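Local coordinates for protein allergen Bos d 2 (Bos taurus, PDB 4WFV) that is a secreted lipocalin and major cow-dander allergen that probably carries pheromones or other small odorants, at residues 20-25 with 143-148; 47-52 with 70-75. All blocks are in the same frame, centred on the assembly; numbering follows the deposited sequence.

From the N terminus the chain runs into strand 17-23, the first of the lipocalin barrel, and residues 20-25, at its end, form the first half of contact 1. The partner, 143-148, comes only after the other long strands and helix 125-137, so contact 1 closes a loop of 117 residues. Contact 2 falls wholly within that loop: residues 70-75 return alongside 47-52 after 17 residues, as the base of the hairpin of strands 50-59 and 62-74. The contacts do not cross. They lie on opposite sides of the chain's centre, with their centres about 25 Å apart, one adding the C-terminal strand to the sheet, the other pairing neighbouring barrel strands.

Contact 1 of 2, residues 20-25 with 143-148; sequences YAAADN and ENIENL
Tyr20 turns its ring beside its own backbone N, anti to its carbonyl carbon (chi1 -64°), while in Ile145 a chi1 of -72° sets CG2 anti to the backbone N, where it meets Tyr20 CD1 at 3.5 Å; the two side chains pass obliquely. The other Ile145 branch, CG1, packs on the methyl of Ala22, whose small side chain fits beneath helix 125-137. Asn147 reaches past the far part of the tyrosine ring, its amide plane 70° from the ring plane, and one water joins Tyr20 OH to Asn147 ND2. Asn147 OD1 is taken by the backbone N of Lys150.

The strands run antiparallel. Ala21 and Glu146 form a hydrogen-bonded pair, with Ala21 N to Glu146 O at 3.0 Å and Glu146 N to Ala21 O at 2.8 Å. On the face of Ala21, its CB touches Leu148 CD1 at 3.9 Å, a buried apolar pair, whereas the acid of Glu146 leads away to a salt bridge with Arg36. Beyond the paired residues Asn144 takes over: its ND2 meets Ala23 O at 2.9 Å, with the acceptor in the amide plane. An asparagine amide suits this place because it supplies the N-H that a strand backbone would offer. It continues the ladder by one bond, while the buried Ala23 N finds no partner, and the C-terminal strand is held on strand 17-23 by both polar and apolar contacts.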
loop_
_atom_site.group_PDB
_atom_site.type_symbol
_atom_site.label_atom_id
_atom_site.label_comp_id
_atom_site.label_asym_id
_atom_site.label_seq_id
_atom_site.Cartn_x
_atom_site.Cartn_y
_atom_site.Cartn_z
ATOM N N TYR A 20 3.847 -6.881 -2.901
ATOM C CA TYR A 20 3.152 -7.689 -1.908
ATOM C C TYR A 20 2.097 -6.886 -1.172
ATOM O O TYR A 20 2.172 -5.662 -1.047
ATOM C CB TYR A 20 4.131 -8.202 -0.841
ATOM C CG TYR A 20 5.196 -9.137 -1.356
ATOM C CD1 TYR A 20 4.891 -10.435 -1.718
ATOM C CD2 TYR A 20 6.524 -8.723 -1.444
ATOM C CE1 TYR A 20 5.878 -11.304 -2.192
ATOM C CE2 TYR A 20 7.511 -9.568 -1.928
ATOM C CZ TYR A 20 7.187 -10.857 -2.282
ATOM O OH TYR A 20 8.158 -11.705 -2.756
ATOM N N ALA A 21 1.126 -7.616 -0.635
ATOM C CA ALA A 21 0.234 -7.067 0.379
ATOM C C ALA A 21 0.049 -8.137 1.434
ATOM O O ALA A 21 0.234 -9.322 1.158
ATOM C CB ALA A 21 -1.110 -6.661 -0.211
ATOM N N ALA A 22 -0.315 -7.721 2.640
ATOM C CA ALA A 22 -0.571 -8.667 3.724
ATOM C C ALA A 22 -1.628 -8.056 4.609
ATOM O O ALA A 22 -1.667 -6.844 4.773
ATOM C CB ALA A 22 0.719 -8.941 4.531
ATOM N N ALA A 23 -2.498 -8.888 5.179
ATOM C CA ALA A 23 -3.584 -8.370 6.010
ATOM C C ALA A 23 -4.009 -9.405 7.018
ATOM O O ALA A 23 -3.849 -10.597 6.782
ATOM C CB ALA A 23 -4.795 -7.978 5.132
ATOM N N ASP A 24 -4.573 -8.949 8.136
ATOM C CA ASP A 24 -5.102 -9.908 9.094
ATOM C C ASP A 24 -6.409 -10.507 8.585
ATOM O O ASP A 24 -6.684 -11.681 8.828
ATOM C CB ASP A 24 -5.182 -9.339 10.526
ATOM C CG ASP A 24 -5.978 -8.040 10.638
ATOM O OD1 ASP A 24 -6.543 -7.542 9.645
ATOM O OD2 ASP A 24 -6.067 -7.537 11.777
ATOM N N ASN A 25 -7.195 -9.720 7.854
ATOM C CA ASN A 25 -8.379 -10.232 7.167
ATOM C C ASN A 25 -8.051 -10.485 5.706
ATOM O O ASN A 25 -8.123 -9.576 4.878
ATOM C CB ASN A 25 -9.533 -9.234 7.280
ATOM C CG ASN A 25 -10.019 -9.075 8.702
ATOM O OD1 ASN A 25 -10.081 -10.046 9.454
ATOM N ND2 ASN A 25 -10.358 -7.856 9.079
ATOM N N GLU A 143 1.753 -15.012 7.186
ATOM C CA GLU A 143 1.074 -16.139 6.570
ATOM C C GLU A 143 0.061 -15.672 5.527
ATOM O O GLU A 143 -0.330 -16.426 4.645
ATOM C CB GLU A 143 0.375 -16.976 7.647
ATOM C CG GLU A 143 1.329 -17.689 8.609
ATOM C CD GLU A 143 1.797 -16.826 9.784
ATOM O OE1 GLU A 143 1.479 -15.617 9.847
ATOM O OE2 GLU A 143 2.488 -17.381 10.665
ATOM N N ASN A 144 -0.372 -14.420 5.655
ATOM C CA ASN A 144 -1.363 -13.869 4.734
ATOM C C ASN A 144 -0.779 -12.980 3.635
ATOM O O ASN A 144 -1.511 -12.247 2.973
ATOM C CB ASN A 144 -2.457 -13.114 5.493
ATOM C CG ASN A 144 -3.415 -14.048 6.217
ATOM O OD1 ASN A 144 -3.371 -15.267 6.029
ATOM N ND2 ASN A 144 -4.288 -13.481 7.042
ATOM N N ILE A 145 0.526 -13.063 3.414
ATOM C CA ILE A 145 1.121 -12.300 2.325
ATOM C C ILE A 145 0.606 -12.816 0.981
ATOM O O ILE A 145 0.500 -14.031 0.764
ATOM C CB ILE A 145 2.660 -12.374 2.337
ATOM C CG1 ILE A 145 3.234 -11.571 3.500
ATOM C CG2 ILE A 145 3.221 -11.848 1.016
ATOM C CD1 ILE A 145 4.744 -11.753 3.696
ATOM N N GLU A 146 0.266 -11.874 0.100
ATOM C CA GLU A 146 -0.140 -12.145 -1.281
ATOM C C GLU A 146 0.898 -11.489 -2.182
ATOM O O GLU A 146 1.305 -10.355 -1.928
ATOM C CB GLU A 146 -1.518 -11.514 -1.569
ATOM C CG GLU A 146 -2.703 -12.133 -0.818
ATOM C CD GLU A 146 -3.269 -13.355 -1.525
ATOM O OE1 GLU A 146 -3.486 -13.294 -2.753
ATOM O OE2 GLU A 146 -3.512 -14.381 -0.853
ATOM N N ASN A 147 1.346 -12.194 -3.220
ATOM C CA ASN A 147 2.174 -11.552 -4.233
ATOM C C ASN A 147 1.259 -10.951 -5.288
ATOM O O ASN A 147 0.621 -11.668 -6.056
ATOM C CB ASN A 147 3.172 -12.520 -4.868
ATOM C CG ASN A 147 4.071 -11.836 -5.889
ATOM O OD1 ASN A 147 3.598 -11.105 -6.759
ATOM N ND2 ASN A 147 5.380 -12.057 -5.774
ATOM N N LEU A 148 1.147 -9.636 -5.271
ATOM C CA LEU A 148 0.250 -8.934 -6.173
ATOM C C LEU A 148 0.816 -8.726 -7.572
ATOM O O LEU A 148 0.062 -8.736 -8.539
ATOM C CB LEU A 148 -0.138 -7.574 -5.585
ATOM C CG LEU A 148 -1.422 -7.570 -4.748
ATOM C CD1 LEU A 148 -1.337 -8.574 -3.596
ATOM C CD2 LEU A 148 -1.690 -6.167 -4.207
HETATM O O HOH W 1 6.865 -14.055 -4.015
#

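Contact 2 of 2, residues 47-52 with 70-75; sequences DCESLS and AKRQEG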
loop_
_atom_site.group_PDB
_atom_site.type_symbol
_atom_site.label_atom_id
_atom_site.label_comp_id
_atom_site.label_asym_id
_atom_site.label_seq_id
_atom_site.Cartn_x
_atom_site.Cartn_y
_atom_site.Cartn_z
ATOM N N ASP A 47 4.035 19.662 -0.428
ATOM C CA ASP A 47 5.132 19.091 0.353
ATOM C C ASP A 47 4.657 17.939 1.236
ATOM O O ASP A 47 5.032 17.838 2.404
ATOM C CB ASP A 47 5.837 20.170 1.183
ATOM C CG ASP A 47 6.677 21.110 0.328
ATOM O OD1 ASP A 47 6.785 20.872 -0.893
ATOM O OD2 ASP A 47 7.234 22.082 0.882
ATOM N N CYS A 48 3.828 17.086 0.646
ATOM C CA CYS A 48 3.347 15.851 1.283
ATOM C C CYS A 48 2.293 16.074 2.369
ATOM O O CYS A 48 2.023 15.185 3.177
ATOM C CB CYS A 48 4.510 14.991 1.797
ATOM S SG CYS A 48 5.696 14.470 0.503
ATOM N N GLU A 49 1.675 17.249 2.375
ATOM C CA GLU A 49 0.527 17.471 3.244
ATOM C C GLU A 49 -0.641 16.619 2.754
ATOM O O GLU A 49 -1.524 16.254 3.530
ATOM C CB GLU A 49 0.138 18.950 3.275
ATOM C CG GLU A 49 -0.972 19.273 4.266
ATOM C CD GLU A 49 -0.576 19.003 5.709
ATOM O OE1 GLU A 49 0.637 18.930 6.001
ATOM O OE2 GLU A 49 -1.486 18.865 6.556
ATOM N N SER A 50 -0.646 16.319 1.459
ATOM C CA SER A 50 -1.548 15.322 0.892
ATOM C C SER A 50 -0.788 14.420 -0.080
ATOM O O SER A 50 0.266 14.798 -0.613
ATOM C CB SER A 50 -2.731 15.979 0.174
ATOM O OG SER A 50 -3.629 16.563 1.101
ATOM N N LEU A 51 -1.321 13.223 -0.297
ATOM C CA LEU A 51 -0.793 12.310 -1.306
ATOM C C LEU A 51 -1.835 12.054 -2.385
ATOM O O LEU A 51 -3.017 11.903 -2.093
ATOM C CB LEU A 51 -0.385 10.974 -0.683
ATOM C CG LEU A 51 0.633 10.963 0.451
ATOM C CD1 LEU A 51 0.853 9.532 0.921
ATOM C CD2 LEU A 51 1.950 11.601 0.010
ATOM N N SER A 52 -1.394 12.010 -3.635
ATOM C CA SER A 52 -2.250 11.586 -4.727
ATOM C C SER A 52 -1.782 10.199 -5.141
ATOM O O SER A 52 -0.616 10.015 -5.471
ATOM C CB SER A 52 -2.134 12.561 -5.899
ATOM O OG SER A 52 -2.974 12.169 -6.964
ATOM N N ALA A 70 -5.157 11.316 -0.326
ATOM C CA ALA A 70 -5.098 11.094 1.112
ATOM C C ALA A 70 -4.570 12.349 1.803
ATOM O O ALA A 70 -3.610 12.954 1.343
ATOM C CB ALA A 70 -4.200 9.908 1.421
ATOM N N LYS A 71 -5.191 12.728 2.912
ATOM C CA LYS A 71 -4.809 13.935 3.646
ATOM C C LYS A 71 -4.009 13.610 4.900
ATOM O O LYS A 71 -4.382 12.723 5.656
ATOM C CB LYS A 71 -6.068 14.705 4.042
ATOM C CG LYS A 71 -5.805 15.930 4.907
ATOM C CD LYS A 71 -5.044 17.004 4.157
ATOM C CE LYS A 71 -4.771 18.198 5.057
ATOM N NZ LYS A 71 -3.983 19.257 4.368
ATOM N N ARG A 72 -2.915 14.336 5.136
ATOM C CA ARG A 72 -2.089 14.090 6.314
ATOM C C ARG A 72 -2.857 14.360 7.607
ATOM O O ARG A 72 -3.487 15.411 7.766
ATOM C CB ARG A 72 -0.824 14.953 6.286
ATOM C CG ARG A 72 -0.350 15.351 7.678
ATOM C CD ARG A 72 0.944 16.139 7.615
ATOM N NE ARG A 72 2.022 15.318 7.085
ATOM C CZ ARG A 72 3.046 15.797 6.388
ATOM N NH1 ARG A 72 3.119 17.097 6.129
ATOM N NH2 ARG A 72 3.988 14.976 5.944
ATOM N N GLN A 73 -2.792 13.400 8.523
ATOM C CA GLN A 73 -3.340 13.544 9.866
ATOM C C GLN A 73 -2.239 14.067 10.787
ATOM O O GLN A 73 -2.311 15.192 11.289
ATOM C CB GLN A 73 -3.857 12.189 10.352
ATOM C CG GLN A 73 -4.400 12.156 11.781
ATOM C CD GLN A 73 -5.025 10.808 12.131
ATOM O OE1 GLN A 73 -6.118 10.479 11.669
ATOM N NE2 GLN A 73 -4.327 10.021 12.936
ATOM N N GLU A 74 -1.220 13.243 11.004
ATOM C CA GLU A 74 -0.031 13.618 11.767
ATOM C C GLU A 74 1.149 12.839 11.209
ATOM O O GLU A 74 0.992 11.693 10.810
ATOM C CB GLU A 74 -0.191 13.269 13.252
ATOM C CG GLU A 74 -1.337 13.974 13.958
ATOM C CD GLU A 74 -1.165 15.480 14.009
ATOM O OE1 GLU A 74 -0.022 15.958 14.177
ATOM O OE2 GLU A 74 -2.183 16.187 13.877
ATOM N N GLY A 75 2.331 13.446 11.192
ATOM C CA GLY A 75 3.513 12.764 10.689
ATOM C C GLY A 75 3.282 12.259 9.281
ATOM O O GLY A 75 2.870 13.011 8.406
HETATM O O HOH W 2 -2.755 19.636 1.239
#
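Arg72 spreads its guanidinium beneath the backbone of Cys48 and Glu49, with the carbonyl oxygen of Cys48 3.3 Å above the plane of the group and over its centre. That oxygen is not hydrogen-bonded to the arginine; it accepts from Tyr78 OH, and its partial negative charge probably suits the cation below. Glu49 crosses Arg72 at about a right angle, its carboxylate plane 73° from the guanidinium plane. Glu49 OE1 takes Arg72 NH1 at 3.1 Å on its anti side and well out of the carboxylate plane, a salt bridge of tilted geometry. A bend at chi3 of Arg72 (-64°) turns the group so that NE also reaches Gly75 O, at 2.8 Å. Gly75 takes a positive phi (55°), easy for a residue without a side chain. Those two carbonyls and the Glu49 carboxylate together restrain the group's rotation.

The close part lies at the strand backbones. Leu51 and Ala70 exchange two bonds, Leu51 N to Ala70 O and Ala70 N to Leu51 O, both 2.8 Å, and Arg72 N adds a third to Glu49 O. Leu51 and Ala70 turn to the buried face, near Tyr78; the small alanine suits a place between a leucine and an aromatic ring.

The opposite face, with Ser50 and Lys71, is looser and wetter. Lys71 bends at chi2 to bring NZ to Glu49 OE2, but at 3.3 Å this bond is weak. A water held by Ser50 OG lies 3.4 Å from Lys71 NZ, so both bonds from this exposed lysine are weak.

Glu49 and Ser50 form a classic beta bulge opposite Ile45, just after Cys48, which is disulfide-bonded to Cys44. This is the open end of an antiparallel hairpin of the lipocalin barrel, with Arg72 closing its buried side.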